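Local coordinates for kinetochore protein mis18 (PDB 5J6P) that acts in the complex that recruits CENP-A to centromeres, and maintains the deacetylated state of histones in the centromeric central core, at residues 29-34 with 87-92. Sequence-based numbering, arbitrary orientation.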
ATOM      1  N   TYR A  29       8.934 -22.763   2.105  1.00105.80           N
ATOM      2  CA  TYR A  29       9.066 -22.104   0.790  1.00109.20           C
ATOM      3  C   TYR A  29       9.160 -20.554   0.837  1.00103.23           C
ATOM      4  O   TYR A  29       9.284 -19.913  -0.202  1.00 90.49           O
ATOM      5  CB  TYR A  29       7.946 -22.586  -0.139  1.00109.74           C
ATOM      6  CG  TYR A  29       7.949 -24.090  -0.234  1.00113.54           C
ATOM      7  CD1 TYR A  29       9.028 -24.764  -0.829  1.00114.93           C
ATOM      8  CD2 TYR A  29       6.915 -24.854   0.324  1.00105.76           C
ATOM      9  CE1 TYR A  29       9.071 -26.149  -0.889  1.00107.58           C
ATOM     10  CE2 TYR A  29       6.947 -26.237   0.260  1.00107.74           C
ATOM     11  CZ  TYR A  29       8.028 -26.875  -0.348  1.00113.03           C
ATOM     12  OH  TYR A  29       8.070 -28.243  -0.411  1.00113.21           O
ATOM     13  N   LEU A  30       9.159 -19.971   2.037  1.00100.99           N
ATOM     14  CA  LEU A  30       9.219 -18.525   2.226  1.00 96.67           C
ATOM     15  C   LEU A  30       8.243 -17.870   1.260  1.00 81.38           C
ATOM     16  O   LEU A  30       8.631 -16.977   0.513  1.00 76.86           O
ATOM     17  CB  LEU A  30      10.662 -18.006   2.042  1.00103.81           C
ATOM     18  CG  LEU A  30      11.770 -18.631   2.938  1.00109.67           C
ATOM     19  CD1 LEU A  30      13.011 -18.982   2.114  1.00109.95           C
ATOM     20  CD2 LEU A  30      12.146 -17.774   4.156  1.00 98.44           C
ATOM     21  N   SER A  31       6.994 -18.365   1.294  1.00 74.89           N
ATOM     22  CA  SER A  31       5.889 -17.999   0.382  1.00 76.01           C
ATOM     23  C   SER A  31       4.577 -17.801   1.143  1.00 76.12           C
ATOM     24  O   SER A  31       4.464 -18.226   2.292  1.00 79.53           O
ATOM     25  CB  SER A  31       5.643 -19.110  -0.650  1.00 77.94           C
ATOM     26  OG  SER A  31       4.568 -19.985  -0.281  1.00 83.08           O
ATOM     27  N   PHE A  32       3.579 -17.190   0.496  1.00 71.89           N
ATOM     28  CA  PHE A  32       2.205 -17.116   1.061  1.00 75.40           C
ATOM     29  C   PHE A  32       1.174 -17.023  -0.055  1.00 70.12           C
ATOM     30  O   PHE A  32       1.491 -16.683  -1.165  1.00 80.84           O
ATOM     31  CB  PHE A  32       2.040 -15.947   2.053  1.00 78.77           C
ATOM     32  CG  PHE A  32       2.110 -14.585   1.412  1.00 79.92           C
ATOM     33  CD1 PHE A  32       3.341 -13.933   1.239  1.00 80.54           C
ATOM     34  CD2 PHE A  32       0.961 -13.960   0.963  1.00 72.59           C
ATOM     35  CE1 PHE A  32       3.412 -12.680   0.636  1.00 75.70           C
ATOM     36  CE2 PHE A  32       1.035 -12.714   0.338  1.00 77.33           C
ATOM     37  CZ  PHE A  32       2.254 -12.075   0.178  1.00 71.12           C
ATOM     38  N   THR A  33      -0.080 -17.297   0.234  1.00 71.40           N
ATOM     39  CA  THR A  33      -0.990 -17.639  -0.838  1.00 74.04           C
ATOM     40  C   THR A  33      -2.338 -16.965  -0.615  1.00 71.09           C
ATOM     41  O   THR A  33      -2.836 -16.950   0.496  1.00 71.49           O
ATOM     42  CB  THR A  33      -1.102 -19.198  -0.971  1.00 77.91           C
ATOM     43  OG1 THR A  33       0.221 -19.800  -1.085  1.00 71.32           O
ATOM     44  CG2 THR A  33      -1.980 -19.586  -2.166  1.00 68.95           C
ATOM     45  N   LEU A  34      -2.895 -16.423  -1.697  1.00 64.99           N
ATOM     46  CA  LEU A  34      -4.041 -15.548  -1.662  1.00 73.70           C
ATOM     47  C   LEU A  34      -5.002 -16.011  -2.726  1.00 70.96           C
ATOM     48  O   LEU A  34      -4.577 -16.436  -3.776  1.00 72.20           O
ATOM     49  CB  LEU A  34      -3.628 -14.093  -2.008  1.00 78.90           C
ATOM     50  CG  LEU A  34      -3.307 -12.958  -1.002  1.00 84.13           C
ATOM     51  CD1 LEU A  34      -2.307 -13.335   0.082  1.00 82.31           C
ATOM     52  CD2 LEU A  34      -2.809 -11.718  -1.752  1.00 80.07           C
ATOM     53  N   MET A  87      -4.629 -20.328  -7.396  1.00 69.03           N
ATOM     54  CA  MET A  87      -4.569 -19.234  -6.446  1.00 79.37           C
ATOM     55  C   MET A  87      -3.202 -18.575  -6.567  1.00 83.04           C
ATOM     56  O   MET A  87      -2.219 -19.215  -6.982  1.00 95.79           O
ATOM     57  CB  MET A  87      -4.758 -19.689  -4.982  1.00 73.68           C
ATOM     58  CG  MET A  87      -5.969 -20.536  -4.683  1.00 77.03           C
ATOM     59  SD  MET A  87      -7.566 -19.787  -4.328  1.00 89.87           S
ATOM     60  CE  MET A  87      -8.250 -19.327  -5.935  1.00 83.97           C
ATOM     61  N   TYR A  88      -3.156 -17.327  -6.097  1.00 78.34           N
ATOM     62  CA  TYR A  88      -1.983 -16.479  -6.187  1.00 73.86           C
ATOM     63  C   TYR A  88      -1.015 -16.761  -5.068  1.00 61.99           C
ATOM     64  O   TYR A  88      -1.277 -16.403  -3.948  1.00 72.61           O
ATOM     65  CB  TYR A  88      -2.366 -14.996  -6.172  1.00 67.85           C
ATOM     66  CG  TYR A  88      -3.377 -14.621  -7.234  1.00 69.14           C
ATOM     67  CD1 TYR A  88      -2.987 -14.251  -8.512  1.00 67.94           C
ATOM     68  CD2 TYR A  88      -4.731 -14.632  -6.948  1.00 75.65           C
ATOM     69  CE1 TYR A  88      -3.933 -13.889  -9.476  1.00 74.33           C
ATOM     70  CE2 TYR A  88      -5.678 -14.284  -7.895  1.00 85.92           C
ATOM     71  CZ  TYR A  88      -5.280 -13.909  -9.155  1.00 78.84           C
ATOM     72  OH  TYR A  88      -6.267 -13.561 -10.047  1.00 82.50           O
ATOM     73  N   THR A  89       0.113 -17.371  -5.402  1.00 57.51           N
ATOM     74  CA  THR A  89       1.122 -17.755  -4.436  1.00 68.21           C
ATOM     75  C   THR A  89       2.343 -16.851  -4.577  1.00 69.20           C
ATOM     76  O   THR A  89       3.174 -17.018  -5.468  1.00 73.34           O
ATOM     77  CB  THR A  89       1.533 -19.249  -4.622  1.00 73.96           C
ATOM     78  OG1 THR A  89       0.372 -20.104  -4.489  1.00 82.94           O
ATOM     79  CG2 THR A  89       2.575 -19.663  -3.630  1.00 65.79           C
ATOM     80  N   PHE A  90       2.465 -15.940  -3.624  1.00 68.68           N
ATOM     81  CA  PHE A  90       3.503 -14.920  -3.599  1.00 64.40           C
ATOM     82  C   PHE A  90       4.768 -15.260  -2.836  1.00 65.22           C
ATOM     83  O   PHE A  90       4.755 -15.922  -1.813  1.00 75.17           O
ATOM     84  CB  PHE A  90       2.908 -13.627  -3.029  1.00 67.57           C
ATOM     85  CG  PHE A  90       1.873 -13.007  -3.931  1.00 66.32           C
ATOM     86  CD1 PHE A  90       2.240 -12.457  -5.142  1.00 70.29           C
ATOM     87  CD2 PHE A  90       0.539 -13.004  -3.597  1.00 65.92           C
ATOM     88  CE1 PHE A  90       1.286 -11.918  -6.004  1.00 70.13           C
ATOM     89  CE2 PHE A  90      -0.407 -12.468  -4.448  1.00 66.16           C
ATOM     90  CZ  PHE A  90      -0.037 -11.909  -5.650  1.00 63.12           C
ATOM     91  N   SER A  91       5.856 -14.710  -3.328  1.00 71.49           N
ATOM     92  CA  SER A  91       7.188 -14.925  -2.817  1.00 77.36           C
ATOM     93  C   SER A  91       7.486 -13.846  -1.736  1.00 78.99           C
ATOM     94  O   SER A  91       7.471 -12.676  -2.038  1.00 80.86           O
ATOM     95  CB  SER A  91       8.120 -14.836  -4.044  1.00 78.35           C
ATOM     96  OG  SER A  91       9.414 -15.325  -3.808  1.00 84.43           O
ATOM     97  N   MET A  92       7.727 -14.220  -0.479  1.00 80.40           N
ATOM     98  CA  MET A  92       7.918 -13.212   0.585  1.00 80.74           C
ATOM     99  C   MET A  92       9.142 -12.361   0.322  1.00 74.69           C
ATOM    100  O   MET A  92       9.196 -11.226   0.759  1.00 98.06           O
ATOM    101  CB  MET A  92       8.112 -13.817   1.976  1.00 88.20           C
ATOM    102  CG  MET A  92       6.979 -14.647   2.567  1.00105.16           C
ATOM    103  SD  MET A  92       7.613 -15.815   3.826  1.00120.40           S
ATOM    104  CE  MET A  92       6.104 -16.252   4.705  1.00119.78           C
TER
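Phe32 and Phe90 pair across the strands, hydrogen-bonded, where strands 31-34 and 88-91 run antiparallel in the larger sheet of the zinc-binding Yippee-like domain of Mis18. Their backbones bond both ways, with Phe90 N to Phe32 O the shorter at 2.7 Å. Phe32 CG sits between the backbone N and the carbonyl carbon (chi1 68°), which swings the ring across the strand gap until one face receives Phe90 CB, 3.6 Å from Phe32 CZ. The two rings themselves meet obliquely, planes at 39°. Met92 CG reaches the edge of the Phe32 ring, in its plane, while Leu34 CD2 lies 3.7 Å from Phe90 CE2. Phe7, from the three-stranded sheet, also meets the Phe32 ring, consistent with this face turning toward that sheet; Leu61 and Ile70 touch Phe90, whose side chain is about 10 Å from the zinc ion. With an alanine here instead of Phe32, Phe90 CB would probably lose the ring face it rests on and Met92 CG the ring edge, opening a gap beside Phe7. On the other face, Thr33 and Thr89 are a non-hydrogen-bonded pair in the backbone, but their side chains cross, with a weak hydrogen bond of 3.4 Å between Thr33 OG1 and Thr89 OG1, and Thr33 CG2 3.3 Å from Thr89 OG1.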